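Local coordinates for AP endonuclease, family 2 (Brucella melitensis biovar Abortus, PDB 3NGF), which probably interconverts hydroxypyruvate and tartronate semialdehyde as a manganese-binding TIM-barrel isomerase of the hyi family, although it is named an AP endonuclease, at residues Glu27-Ala32 / Ala54-Gln59; Val65-Pro70 / His100-Leu105. All coordinates share one frame; numbering follows the deposited sequence.

Interaction 1: residues Glu27-Ala32 / Ala54-Gln59; sequences ERFRLA and ARELKQ
One face of the Phe29 ring is covered by Glu56, whose CB stands 3.8 Å from the ring centroid and 16° off the ring normal, a CH-pi contact. Glu56 CG follows over the same face, 3.8 Å from Phe29 CD2. Leu57 adds its CD2 methyl obliquely on the CD1/CE1 side, 4.0 Å from Phe29 CE1, while Phe25 from the same helix meets Phe29 in an edge-to-face pair.

The Glu56 chain bends at chi2 (-67°), which sets the carboxylate above the level of the same face, just past the rim at CD2, the two planes 18° apart, and brings OE1 to 3.7 Å from Phe29 CB. There Glu56 OE1 accepts a hydrogen bond from a water 3.0 Å away, and the water accepts one from Arg30 N, also at 3.0 Å. The two helices, 25-34 and 50-59, are neighbours on the outside of the TIM barrel, and Leu57 reaches further inward to Val40 of strand 39-41, which comes between them in the chain.

A glutamate suits this seam because its methylenes pack over the buried phenylalanine ring while its charged end stays with water; here the two segments are held by apolar contact and one bridging water.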
loop_
_atom_site.group_PDB
_atom_site.type_symbol
_atom_site.label_atom_id
_atom_site.label_comp_id
_atom_site.label_asym_id
_atom_site.label_seq_id
_atom_site.Cartn_x
_atom_site.Cartn_y
_atom_site.Cartn_z
ATOM N N GLU A 27 -15.851 9.726 9.142
ATOM C CA GLU A 27 -17.134 9.082 8.871
ATOM C C GLU A 27 -16.997 7.846 7.952
ATOM O O GLU A 27 -17.930 7.034 7.849
ATOM C CB GLU A 27 -18.115 10.111 8.268
ATOM C CG GLU A 27 -18.687 11.109 9.304
ATOM C CD GLU A 27 -19.465 12.281 8.714
ATOM O OE1 GLU A 27 -19.347 13.411 9.266
ATOM O OE2 GLU A 27 -20.188 12.075 7.708
ATOM N N ARG A 28 -15.840 7.694 7.303
ATOM C CA ARG A 28 -15.627 6.620 6.308
ATOM C C ARG A 28 -15.505 5.237 6.940
ATOM O O ARG A 28 -15.824 4.232 6.310
ATOM C CB ARG A 28 -14.401 6.926 5.419
ATOM C CG ARG A 28 -14.587 8.268 4.689
ATOM C CD ARG A 28 -13.455 8.633 3.735
ATOM N NE ARG A 28 -13.606 10.021 3.328
ATOM C CZ ARG A 28 -12.629 10.821 2.948
ATOM N NH1 ARG A 28 -11.375 10.358 2.830
ATOM N NH2 ARG A 28 -12.916 12.075 2.623
ATOM N N PHE A 29 -15.045 5.190 8.200
ATOM C CA PHE A 29 -14.881 3.923 8.905
ATOM C C PHE A 29 -16.219 3.194 9.061
ATOM O O PHE A 29 -16.344 2.017 8.683
ATOM C CB PHE A 29 -14.212 4.135 10.265
ATOM C CG PHE A 29 -12.783 4.635 10.169
ATOM C CD1 PHE A 29 -11.723 3.747 10.213
ATOM C CD2 PHE A 29 -12.516 5.989 10.039
ATOM C CE1 PHE A 29 -10.415 4.195 10.130
ATOM C CE2 PHE A 29 -11.218 6.457 9.950
ATOM C CZ PHE A 29 -10.161 5.550 9.976
ATOM N N ARG A 30 -17.230 3.910 9.554
ATOM C CA ARG A 30 -18.585 3.356 9.674
ATOM C C ARG A 30 -19.152 2.925 8.313
ATOM O O ARG A 30 -19.760 1.854 8.175
ATOM C CB ARG A 30 -19.513 4.376 10.296
ATOM C CG ARG A 30 -20.963 3.859 10.465
ATOM C CD ARG A 30 -21.892 4.884 11.121
ATOM N NE ARG A 30 -22.013 6.129 10.352
ATOM C CZ ARG A 30 -22.815 6.315 9.302
ATOM N NH1 ARG A 30 -23.605 5.341 8.845
ATOM N NH2 ARG A 30 -22.832 7.495 8.698
ATOM N N LEU A 31 -18.989 3.768 7.306
ATOM C CA LEU A 31 -19.518 3.402 5.985
ATOM C C LEU A 31 -18.866 2.129 5.392
ATOM O O LEU A 31 -19.555 1.296 4.787
ATOM C CB LEU A 31 -19.437 4.577 5.030
ATOM C CG LEU A 31 -20.253 5.830 5.359
ATOM C CD1 LEU A 31 -20.176 6.770 4.135
ATOM C CD2 LEU A 31 -21.703 5.535 5.731
ATOM N N ALA A 32 -17.561 1.959 5.594
ATOM C CA ALA A 32 -16.850 0.779 5.141
ATOM C C ALA A 32 -17.341 -0.448 5.875
ATOM O O ALA A 32 -17.606 -1.466 5.256
ATOM C CB ALA A 32 -15.300 0.948 5.346
ATOM N N ALA A 54 -7.770 4.775 16.435
ATOM C CA ALA A 54 -7.875 3.475 17.171
ATOM C C ALA A 54 -9.337 3.194 17.576
ATOM O O ALA A 54 -9.837 2.054 17.437
ATOM C CB ALA A 54 -6.960 3.478 18.443
ATOM N N ARG A 55 -10.014 4.224 18.065
ATOM C CA ARG A 55 -11.420 4.101 18.487
ATOM C C ARG A 55 -12.351 3.895 17.298
ATOM O O ARG A 55 -13.299 3.127 17.369
ATOM C CB ARG A 55 -11.848 5.287 19.361
ATOM C CG ARG A 55 -11.368 5.172 20.824
ATOM C CD ARG A 55 -11.998 6.257 21.691
ATOM N NE ARG A 55 -11.471 7.599 21.375
ATOM C CZ ARG A 55 -10.378 8.136 21.893
ATOM N NH1 ARG A 55 -9.992 9.354 21.525
ATOM N NH2 ARG A 55 -9.658 7.475 22.781
ATOM N N GLU A 56 -12.058 4.541 16.175
ATOM C CA GLU A 56 -12.804 4.259 14.941
ATOM C C GLU A 56 -12.747 2.774 14.571
ATOM O O GLU A 56 -13.770 2.163 14.230
ATOM C CB GLU A 56 -12.264 5.059 13.761
ATOM C CG GLU A 56 -12.473 6.547 13.749
ATOM C CD GLU A 56 -13.916 6.992 13.609
ATOM O OE1 GLU A 56 -14.830 6.157 13.321
ATOM O OE2 GLU A 56 -14.129 8.216 13.776
ATOM N N LEU A 57 -11.555 2.207 14.600
ATOM C CA LEU A 57 -11.348 0.788 14.293
ATOM C C LEU A 57 -12.084 -0.135 15.261
ATOM O O LEU A 57 -12.750 -1.081 14.841
ATOM C CB LEU A 57 -9.855 0.454 14.314
ATOM C CG LEU A 57 -9.001 1.146 13.255
ATOM C CD1 LEU A 57 -7.496 0.911 13.569
ATOM C CD2 LEU A 57 -9.354 0.696 11.820
ATOM N N LYS A 58 -12.007 0.172 16.553
ATOM C CA LYS A 58 -12.613 -0.678 17.578
ATOM C C LYS A 58 -14.126 -0.603 17.494
ATOM O O LYS A 58 -14.806 -1.640 17.559
ATOM C CB LYS A 58 -12.113 -0.271 18.967
ATOM C CG LYS A 58 -12.639 -1.111 20.138
ATOM C CD LYS A 58 -12.026 -0.652 21.451
ATOM C CE LYS A 58 -12.535 -1.431 22.649
ATOM N NZ LYS A 58 -12.006 -0.829 23.927
ATOM N N GLN A 59 -14.656 0.608 17.350
ATOM C CA GLN A 59 -16.096 0.826 17.418
ATOM C C GLN A 59 -16.805 0.222 16.203
ATOM O O GLN A 59 -17.967 -0.214 16.295
ATOM C CB GLN A 59 -16.397 2.319 17.557
ATOM C CG GLN A 59 -17.887 2.619 17.649
ATOM C CD GLN A 59 -18.175 4.054 18.074
ATOM O OE1 GLN A 59 -17.341 4.720 18.737
ATOM N NE2 GLN A 59 -19.369 4.554 17.680
HETATM O O HOH W 1 -16.970 6.373 11.272
#

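Interaction 2: residues Val65-Pro70 / His100-Leu105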
loop_
_atom_site.group_PDB
_atom_site.type_symbol
_atom_site.label_atom_id
_atom_site.label_comp_id
_atom_site.label_asym_id
_atom_site.label_seq_id
_atom_site.Cartn_x
_atom_site.Cartn_y
_atom_site.Cartn_z
ATOM N N VAL A 65 -5.099 -2.462 7.934
ATOM C CA VAL A 65 -4.268 -3.383 7.140
ATOM C C VAL A 65 -2.959 -2.747 6.693
ATOM O O VAL A 65 -1.927 -3.439 6.596
ATOM C CB VAL A 65 -5.076 -3.879 5.940
ATOM C CG1 VAL A 65 -4.229 -4.656 4.977
ATOM C CG2 VAL A 65 -6.315 -4.703 6.465
ATOM N N LEU A 66 -2.984 -1.446 6.440
ATOM C CA LEU A 66 -1.843 -0.754 5.821
ATOM C C LEU A 66 -1.994 0.745 5.990
ATOM O O LEU A 66 -3.107 1.269 5.963
ATOM C CB LEU A 66 -1.776 -1.088 4.312
ATOM C CG LEU A 66 -0.679 -0.345 3.507
ATOM C CD1 LEU A 66 0.621 -1.047 3.706
ATOM C CD2 LEU A 66 -1.037 -0.238 2.017
ATOM N N PHE A 67 -0.874 1.439 6.166
ATOM C CA PHE A 67 -0.780 2.862 5.846
ATOM C C PHE A 67 0.678 3.228 5.546
ATOM O O PHE A 67 1.579 2.366 5.592
ATOM C CB PHE A 67 -1.420 3.775 6.904
ATOM C CG PHE A 67 -0.813 3.655 8.286
ATOM C CD1 PHE A 67 0.246 4.496 8.661
ATOM C CD2 PHE A 67 -1.276 2.699 9.182
ATOM C CE1 PHE A 67 0.824 4.403 9.945
ATOM C CE2 PHE A 67 -0.742 2.597 10.443
ATOM C CZ PHE A 67 0.309 3.443 10.833
ATOM N N ASN A 68 0.886 4.461 5.116
ATOM C CA ASN A 68 2.224 4.896 4.695
ATOM C C ASN A 68 2.944 5.637 5.792
ATOM O O ASN A 68 2.331 6.347 6.596
ATOM C CB ASN A 68 2.149 5.829 3.492
ATOM C CG ASN A 68 1.546 5.202 2.278
ATOM O OD1 ASN A 68 1.153 4.046 2.284
ATOM N ND2 ASN A 68 1.462 5.991 1.189
ATOM N N MET A 69 4.268 5.533 5.786
ATOM C CA MET A 69 5.093 6.409 6.606
ATOM C C MET A 69 4.986 7.870 6.102
ATOM O O MET A 69 4.584 8.105 4.957
ATOM C CB MET A 69 6.544 5.922 6.577
ATOM C CG MET A 69 6.720 4.480 7.040
ATOM S SD MET A 69 8.445 4.074 7.221
ATOM C CE MET A 69 8.356 2.471 8.046
ATOM N N PRO A 70 5.348 8.854 6.941
ATOM C CA PRO A 70 5.254 10.256 6.497
ATOM C C PRO A 70 6.015 10.457 5.171
ATOM O O PRO A 70 7.124 9.920 5.001
ATOM C CB PRO A 70 5.896 11.029 7.644
ATOM C CG PRO A 70 5.706 10.171 8.841
ATOM C CD PRO A 70 5.739 8.748 8.358
ATOM N N HIS A 100 4.591 4.792 16.171
ATOM C CA HIS A 100 3.598 5.257 17.159
ATOM C C HIS A 100 2.176 4.984 16.695
ATOM O O HIS A 100 1.381 4.395 17.426
ATOM C CB HIS A 100 3.759 6.755 17.487
ATOM C CG HIS A 100 2.608 7.328 18.250
ATOM N ND1 HIS A 100 2.373 7.032 19.580
ATOM C CD2 HIS A 100 1.600 8.154 17.865
ATOM C CE1 HIS A 100 1.276 7.657 19.977
ATOM N NE2 HIS A 100 0.794 8.352 18.963
ATOM N N TYR A 101 1.871 5.368 15.448
ATOM C CA TYR A 101 0.562 5.095 14.894
ATOM C C TYR A 101 0.312 3.611 14.650
ATOM O O TYR A 101 -0.787 3.111 14.919
ATOM C CB TYR A 101 0.356 5.879 13.583
ATOM C CG TYR A 101 -0.034 7.309 13.780
ATOM C CD1 TYR A 101 0.915 8.271 14.139
ATOM C CD2 TYR A 101 -1.347 7.727 13.589
ATOM C CE1 TYR A 101 0.564 9.584 14.318
ATOM C CE2 TYR A 101 -1.705 9.041 13.756
ATOM C CZ TYR A 101 -0.752 9.971 14.125
ATOM O OH TYR A 101 -1.119 11.279 14.304
ATOM N N ALA A 102 1.314 2.897 14.160
ATOM C CA ALA A 102 1.161 1.448 13.917
ATOM C C ALA A 102 0.846 0.679 15.194
ATOM O O ALA A 102 -0.020 -0.183 15.194
ATOM C CB ALA A 102 2.410 0.861 13.247
ATOM N N LEU A 103 1.500 1.021 16.300
ATOM C CA LEU A 103 1.174 0.356 17.559
ATOM C C LEU A 103 -0.238 0.724 18.041
ATOM O O LEU A 103 -1.003 -0.161 18.453
ATOM C CB LEU A 103 2.259 0.659 18.600
ATOM C CG LEU A 103 3.655 0.114 18.249
ATOM C CD1 LEU A 103 4.736 0.604 19.249
ATOM C CD2 LEU A 103 3.646 -1.427 18.212
ATOM N N ALA A 104 -0.601 2.001 17.963
ATOM C CA ALA A 104 -1.949 2.432 18.324
ATOM C C ALA A 104 -3.076 1.747 17.555
ATOM O O ALA A 104 -4.143 1.449 18.117
ATOM C CB ALA A 104 -2.079 3.964 18.238
ATOM N N LEU A 105 -2.847 1.516 16.262
ATOM C CA LEU A 105 -3.833 0.922 15.380
ATOM C C LEU A 105 -3.685 -0.601 15.192
ATOM O O LEU A 105 -4.435 -1.196 14.403
ATOM C CB LEU A 105 -3.765 1.602 14.000
ATOM C CG LEU A 105 -3.831 3.129 13.966
ATOM C CD1 LEU A 105 -3.976 3.628 12.522
ATOM C CD2 LEU A 105 -4.910 3.680 14.846
#
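Phe67 extends from its strand to the helix that packs outside it, where its ring end meets the backbone of Ala102 and the side chains of Tyr101, Ala102 and Leu105. This is the strand-to-helix packing of a TIM barrel: strand 63-68 belongs to the closed parallel sheet, and helix 88-104 follows it in the chain and leads back to strand 109-111, the next strand round the barrel, in a beta-alpha-beta crossover.

The phenylalanine holds CG between its own backbone N and carbonyl carbon (chi1 60°), the crowded position, and from it the ring projects outward with CZ in front. Ala102 N lies at the edge of the ring, near its plane, 3.5 Å from Phe67 CZ. Alanine suits this position because its small side chain lets the helix backbone come so close; its CB is still 4.1 Å from Phe67 CZ and also packs on Leu110 of the neighbouring strand.

Tyr101 contributes its CB, 3.7 Å from Phe67 CZ, rather than its ring. With CG anti to the carbonyl carbon (chi1 -81°), its aromatic part turns away and crosses the phenylalanine at about a right angle. The hydroxyl then bonds to Phe48 O and the ring makes an edge-to-face pair with Tyr46, so this residue combines an apolar base with a polar tip directed to the loop between strand 39-41 and helix 50-59. Phe67 also packs on Tyr46.

Leu105 is the first residue to leave helical backbone angles, yet its CB still points toward the strand, and its side chain packs on Ile53 of helix 50-59 as well. Its CD1 methyl approaches the phenylalanine ring obliquely, 4.0 Å from Phe67 CE2.

Interactions 1 and 2 come one after the other along the chain, and their centres are about 15 Å apart, one between two outer helices and the other between sheet and helix. They meet through helix 50-59: Ala54 N lies 3.5 Å from Leu105 CD2, and Leu57 CD1 is 3.8 Å from Leu105 O. Interaction 1 joins two neighbouring outer helices, whereas interaction 2 ties the next helix to the sheet. Their relation to the metal site differs. The Phe67 side chain is about 12 Å from the bound manganese and about 9 Å from the side chain of its ligand Gln211, while interaction 1 lies away from the metal site; a glycerol about 3 Å from the Glu56 side chain probably comes from the crystallisation liquor.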